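Local coordinates for uncharacterized protein (Parabacteroides distasonis, PDB 3LM3), which is of unknown function but is probably a carbohydrate-active enzyme, perhaps a glycoside hydrolase or deacetylase, at residues 364-369 and 440-445; 186-191 and 337-342. One frame throughout, in Å; residues are numbered along the deposited sequence.

Contact 1: residues 364-369 and 440-445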
# COMPACT_ATOMS: atom_id res chain seq x y z
N ASN A 364 -12.98 -11.01 -1.74
CA ASN A 364 -13.38 -11.43 -3.08
C ASN A 364 -14.08 -10.24 -3.78
O ASN A 364 -14.19 -9.16 -3.22
CB ASN A 364 -14.24 -12.69 -3.02
CG ASN A 364 -15.51 -12.47 -2.24
OD1 ASN A 364 -16.38 -11.71 -2.64
ND2 ASN A 364 -15.59 -13.11 -1.06
N LYS A 365 -14.53 -10.45 -5.02
CA LYS A 365 -15.14 -9.36 -5.78
C LYS A 365 -16.34 -8.74 -5.08
O LYS A 365 -16.62 -7.57 -5.22
CB LYS A 365 -15.57 -9.89 -7.16
CG LYS A 365 -16.24 -8.86 -8.05
CD LYS A 365 -16.64 -9.43 -9.39
CE LYS A 365 -17.98 -10.08 -9.33
NZ LYS A 365 -18.46 -10.60 -10.68
N GLU A 366 -17.08 -9.56 -4.34
CA GLU A 366 -18.36 -9.13 -3.79
C GLU A 366 -18.34 -8.66 -2.34
O GLU A 366 -19.25 -7.96 -1.94
CB GLU A 366 -19.42 -10.18 -4.03
CG GLU A 366 -19.83 -10.24 -5.50
CD GLU A 366 -20.99 -11.20 -5.76
OE1 GLU A 366 -20.79 -12.42 -5.64
OE2 GLU A 366 -22.08 -10.69 -6.07
N PHE A 367 -17.32 -9.04 -1.56
CA PHE A 367 -17.19 -8.55 -0.19
C PHE A 367 -15.80 -8.85 0.38
O PHE A 367 -15.06 -9.69 -0.15
CB PHE A 367 -18.25 -9.16 0.74
CG PHE A 367 -18.15 -10.66 0.92
CD1 PHE A 367 -18.83 -11.52 0.07
CD2 PHE A 367 -17.41 -11.21 1.95
CE1 PHE A 367 -18.77 -12.91 0.25
CE2 PHE A 367 -17.32 -12.60 2.13
CZ PHE A 367 -18.01 -13.44 1.27
N ARG A 368 -15.50 -8.16 1.47
CA ARG A 368 -14.46 -8.64 2.37
C ARG A 368 -15.08 -8.96 3.72
O ARG A 368 -16.11 -8.38 4.10
CB ARG A 368 -13.29 -7.64 2.50
CG ARG A 368 -13.63 -6.36 3.24
CD ARG A 368 -12.46 -5.43 3.45
NE ARG A 368 -12.71 -4.55 4.57
CZ ARG A 368 -11.89 -3.59 4.99
NH1 ARG A 368 -10.80 -3.27 4.30
NH2 ARG A 368 -12.17 -2.94 6.09
N LEU A 369 -14.41 -9.84 4.43
CA LEU A 369 -14.87 -10.36 5.71
C LEU A 369 -13.66 -10.65 6.59
O LEU A 369 -12.75 -11.33 6.16
CB LEU A 369 -15.65 -11.65 5.51
CG LEU A 369 -16.06 -12.48 6.74
CD1 LEU A 369 -17.19 -11.77 7.52
CD2 LEU A 369 -16.56 -13.88 6.31
N ILE A 440 -22.06 -14.74 1.99
CA ILE A 440 -20.94 -15.47 2.54
C ILE A 440 -20.92 -16.94 2.13
O ILE A 440 -19.88 -17.45 1.72
CB ILE A 440 -20.85 -15.30 4.09
CG1 ILE A 440 -20.58 -13.83 4.43
CG2 ILE A 440 -19.78 -16.16 4.69
CD1 ILE A 440 -20.75 -13.51 5.89
N ARG A 441 -22.07 -17.61 2.26
CA ARG A 441 -22.16 -19.05 1.97
C ARG A 441 -21.82 -19.38 0.51
O ARG A 441 -21.22 -20.43 0.24
CB ARG A 441 -23.54 -19.62 2.32
CG ARG A 441 -23.61 -21.15 2.26
CD ARG A 441 -25.02 -21.69 2.46
NE ARG A 441 -25.49 -21.44 3.82
CZ ARG A 441 -25.28 -22.24 4.86
NH1 ARG A 441 -24.59 -23.37 4.72
NH2 ARG A 441 -25.75 -21.91 6.05
N LYS A 442 -22.17 -18.47 -0.40
CA LYS A 442 -21.84 -18.54 -1.83
C LYS A 442 -20.35 -18.72 -2.07
O LYS A 442 -19.95 -19.43 -3.00
CB LYS A 442 -22.31 -17.26 -2.53
CG LYS A 442 -21.94 -17.12 -4.01
CD LYS A 442 -22.53 -15.84 -4.58
CE LYS A 442 -22.02 -15.54 -5.99
NZ LYS A 442 -22.74 -14.36 -6.56
N TYR A 443 -19.54 -18.05 -1.26
CA TYR A 443 -18.10 -18.16 -1.38
C TYR A 443 -17.46 -19.12 -0.39
O TYR A 443 -16.54 -19.86 -0.75
CB TYR A 443 -17.45 -16.77 -1.25
CG TYR A 443 -17.68 -15.87 -2.42
CD1 TYR A 443 -18.82 -15.12 -2.53
CD2 TYR A 443 -16.70 -15.73 -3.42
CE1 TYR A 443 -19.04 -14.30 -3.60
CE2 TYR A 443 -16.90 -14.90 -4.49
CZ TYR A 443 -18.08 -14.18 -4.59
OH TYR A 443 -18.31 -13.32 -5.63
N TYR A 444 -17.89 -19.08 0.88
CA TYR A 444 -17.24 -19.81 1.98
C TYR A 444 -18.31 -20.53 2.83
O TYR A 444 -18.55 -20.17 3.99
CB TYR A 444 -16.39 -18.87 2.88
CG TYR A 444 -15.58 -17.85 2.10
CD1 TYR A 444 -14.54 -18.25 1.27
CD2 TYR A 444 -15.88 -16.49 2.18
CE1 TYR A 444 -13.80 -17.30 0.54
CE2 TYR A 444 -15.13 -15.54 1.44
CZ TYR A 444 -14.12 -15.96 0.62
OH TYR A 444 -13.39 -15.01 -0.08
N PRO A 445 -18.95 -21.55 2.24
CA PRO A 445 -20.03 -22.26 2.96
C PRO A 445 -19.57 -22.87 4.29
O PRO A 445 -20.36 -22.97 5.23
CB PRO A 445 -20.47 -23.34 1.96
CG PRO A 445 -19.28 -23.57 1.08
CD PRO A 445 -18.60 -22.21 0.97
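Glu366 OE1 receives two donors from residues 440-445. Tyr443 OH gives Glu366 OE1 a hydrogen bond of 2.6 Å on the anti lone pair, and Lys442 NZ reaches it at 2.9 Å on the syn lone pair, closing a salt bridge. A lysine suits this solvent-facing position, since its extended chain, with CG anti to the backbone N (chi1 176°), carries the ammonium to the carboxylate, crossing the glutamate at about a right angle. Further in, Asn364 uses both ends of its amide. Asn364 ND2 donates to Tyr444 OH at 3.1 Å in a nearly straight bond in the amide plane, and that hydroxyl is also hydrogen-bonded to Asn340. Asn364 OD1 turns back on its own chain, accepting from Glu366 N at 2.8 Å in an Asx turn, extended to an Asx motif by Phe367 N, which comes from above the carbonyl plane. Held at both ends, the amide lies flat over one face of the Tyr443 ring, the planes 3° apart. Phe367 directs an edge at the Tyr443 ring in an offset edge-to-face pair, centroids 5.5 Å apart, and meets Tyr444 rim to rim; CZ of Phe367 also comes within 3.8 Å of Ile440 CA. Leu369 CD2 touches Ile440 CD1 at 4.2 Å, carrying the apolar packing farther along strand 367-374. With an alanine at Tyr443, Glu366 OE1 would probably lose its phenol donor and the Asn364 amide its stacked ring, and a gap would open beside Phe367. Tyrosine fits because its face takes an amide and a phenyl edge while its hydroxyl reaches the carboxylate. The C-terminal helix is thus joined to the antiparallel sheet by an aromatic cluster whose polar margin, a carboxylate shared by ammonium and phenol, would tend to keep Glu366 ionised.

Contact 2: residues 186-191 and 337-342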
# COMPACT_ATOMS: atom_id res chain seq x y z
N GLY A 186 -11.82 -0.18 3.67
CA GLY A 186 -12.91 -0.90 3.05
C GLY A 186 -12.54 -1.78 1.88
O GLY A 186 -13.34 -2.63 1.46
N SER A 187 -11.37 -1.54 1.29
CA SER A 187 -10.94 -2.25 0.09
C SER A 187 -10.31 -3.60 0.40
O SER A 187 -9.97 -3.88 1.55
CB SER A 187 -9.94 -1.39 -0.68
OG SER A 187 -8.62 -1.43 -0.12
N PRO A 188 -10.09 -4.42 -0.63
CA PRO A 188 -9.13 -5.52 -0.49
C PRO A 188 -7.73 -4.98 -0.29
O PRO A 188 -7.42 -3.86 -0.71
CB PRO A 188 -9.20 -6.27 -1.84
CG PRO A 188 -10.54 -5.84 -2.43
CD PRO A 188 -10.68 -4.40 -1.99
N SER A 189 -6.87 -5.77 0.35
CA SER A 189 -5.48 -5.39 0.55
C SER A 189 -4.58 -5.93 -0.54
O SER A 189 -3.46 -5.46 -0.68
CB SER A 189 -4.99 -5.81 1.91
OG SER A 189 -4.87 -7.21 2.02
N TYR A 190 -5.02 -6.92 -1.28
CA TYR A 190 -4.27 -7.46 -2.41
C TYR A 190 -4.85 -6.89 -3.70
O TYR A 190 -5.87 -6.15 -3.67
CB TYR A 190 -4.25 -8.99 -2.38
CG TYR A 190 -2.99 -9.66 -1.82
CD1 TYR A 190 -2.18 -9.03 -0.87
CD2 TYR A 190 -2.66 -10.95 -2.21
CE1 TYR A 190 -1.05 -9.65 -0.38
CE2 TYR A 190 -1.53 -11.59 -1.73
CZ TYR A 190 -0.73 -10.94 -0.79
OH TYR A 190 0.35 -11.61 -0.23
N PRO A 191 -4.21 -7.18 -4.84
CA PRO A 191 -4.52 -6.40 -6.03
C PRO A 191 -5.90 -6.67 -6.58
O PRO A 191 -6.42 -7.79 -6.48
CB PRO A 191 -3.46 -6.84 -7.03
CG PRO A 191 -2.30 -7.24 -6.12
CD PRO A 191 -2.96 -7.97 -4.99
N ASP A 337 -13.31 -11.79 -11.09
CA ASP A 337 -13.77 -13.16 -10.85
C ASP A 337 -12.61 -14.12 -10.67
O ASP A 337 -12.81 -15.26 -10.25
CB ASP A 337 -14.60 -13.67 -12.02
CG ASP A 337 -15.90 -12.91 -12.21
OD1 ASP A 337 -16.51 -12.51 -11.20
OD2 ASP A 337 -16.31 -12.79 -13.39
N ASP A 338 -11.40 -13.69 -11.01
CA ASP A 338 -10.24 -14.57 -11.10
C ASP A 338 -9.47 -14.71 -9.78
O ASP A 338 -8.58 -15.56 -9.70
CB ASP A 338 -9.27 -14.08 -12.18
CG ASP A 338 -9.81 -14.22 -13.58
OD1 ASP A 338 -10.83 -14.92 -13.78
OD2 ASP A 338 -9.17 -13.65 -14.50
N TRP A 339 -9.79 -13.89 -8.78
CA TRP A 339 -9.08 -13.92 -7.51
C TRP A 339 -10.02 -14.07 -6.33
O TRP A 339 -11.19 -13.77 -6.40
CB TRP A 339 -8.20 -12.68 -7.31
CG TRP A 339 -8.91 -11.37 -7.41
CD1 TRP A 339 -9.01 -10.59 -8.53
CD2 TRP A 339 -9.61 -10.67 -6.37
NE1 TRP A 339 -9.70 -9.45 -8.25
CE2 TRP A 339 -10.10 -9.48 -6.93
CE3 TRP A 339 -9.85 -10.91 -5.02
CZ2 TRP A 339 -10.84 -8.56 -6.21
CZ3 TRP A 339 -10.59 -9.99 -4.29
CH2 TRP A 339 -11.09 -8.84 -4.90
N ASN A 340 -9.46 -14.59 -5.24
CA ASN A 340 -10.19 -14.82 -4.01
C ASN A 340 -9.10 -14.96 -2.96
O ASN A 340 -8.37 -15.94 -2.98
CB ASN A 340 -11.07 -16.07 -4.14
CG ASN A 340 -11.96 -16.30 -2.95
OD1 ASN A 340 -11.66 -15.91 -1.85
ND2 ASN A 340 -13.11 -16.94 -3.21
N TYR A 341 -8.92 -13.95 -2.12
CA TYR A 341 -7.79 -13.90 -1.20
C TYR A 341 -8.18 -14.27 0.23
O TYR A 341 -9.26 -13.90 0.71
CB TYR A 341 -7.16 -12.53 -1.17
CG TYR A 341 -6.78 -11.96 -2.51
CD1 TYR A 341 -5.91 -12.63 -3.37
CD2 TYR A 341 -7.26 -10.72 -2.91
CE1 TYR A 341 -5.53 -12.09 -4.59
CE2 TYR A 341 -6.89 -10.16 -4.13
CZ TYR A 341 -6.03 -10.85 -4.97
OH TYR A 341 -5.62 -10.28 -6.16
N ARG A 342 -7.30 -15.02 0.87
CA ARG A 342 -7.45 -15.41 2.26
C ARG A 342 -6.14 -15.20 2.99
O ARG A 342 -5.06 -15.43 2.41
CB ARG A 342 -7.83 -16.89 2.36
CG ARG A 342 -9.20 -17.18 1.81
CD ARG A 342 -9.48 -18.67 1.75
NE ARG A 342 -8.54 -19.28 0.83
CZ ARG A 342 -8.19 -20.57 0.79
NH1 ARG A 342 -8.72 -21.45 1.64
NH2 ARG A 342 -7.31 -20.97 -0.13
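The carbonyl oxygen of Pro191 accepts a hydrogen bond from Tyr341 OH at 2.6 Å, the phenol tilted from the carbonyl plane. The same hydroxyl is hydrogen-bonded to Trp329 NE1 of helix 322-332, so this buried polar atom has a partner on the helix as well as on the loop. Tyrosine suits the place because its hydroxyl crosses to a loop carbonyl while its ring face is offered to Tyr190, the residue before Pro191. That ring receives Tyr190 CB over one face: the carbon stands 3.5 Å from the centroid and 17° off the normal, a CH-pi contact. Farther along the same side chain, the Tyr190 ring turns an edge to the face of Tyr341, with centroids 5.3 Å apart and planes at 74°. The backbone sets CB over the Tyr341 ring, and the unusual first torsion (chi1 -100°) then swings the Tyr190 ring so that its edge meets that face and its hydroxyl leads away, hydrogen-bonded to His269 and to the backbone N of Trp281. Pro191 adds its ring carbon CD, 3.7 Å from Tyr341 OH. Trp339 lies on the other flank of the contact. CH2, on its six-membered ring, meets Pro188 CG at 3.9 Å, the two side chains crossing at about a right angle, and its NE1 is hydrogen-bonded to Asn336. One face of the indole also looks toward Tyr341 CE2 and the Pro191 carbonyl oxygen. Prolines suit this buried place: their rigid rings pack against aromatic groups and they have no N-H to satisfy, while the Pro191 carbonyl takes the Tyr341 hydroxyl. The loop between strands 168-172 and 194-195 is therefore held against residues 339-341 by aromatic and proline packing, with the bonds of Tyr341 OH to Pro191 O and Trp329 NE1 likely to restrain the ring.

How the contacts relate
The two contacts have centres about 11 Å apart and come in series along the chain: contact 2 closes at 342 before contact 1 opens at 364. Both reach the four-stranded antiparallel sheet, contact 2 through outermost strand 341-346 and contact 1 through strand 367-374, with strand 357-363 between them. They also touch directly. Lys365 NZ makes a salt bridge to Asp337 OD1, while Trp339 CZ3 packs against Asn364 CA at 3.4 Å. One sheet thus carries both the loop that follows strand 168-172 and the C-terminal helix 434-443, and the two contacts form one continuous patch of packing.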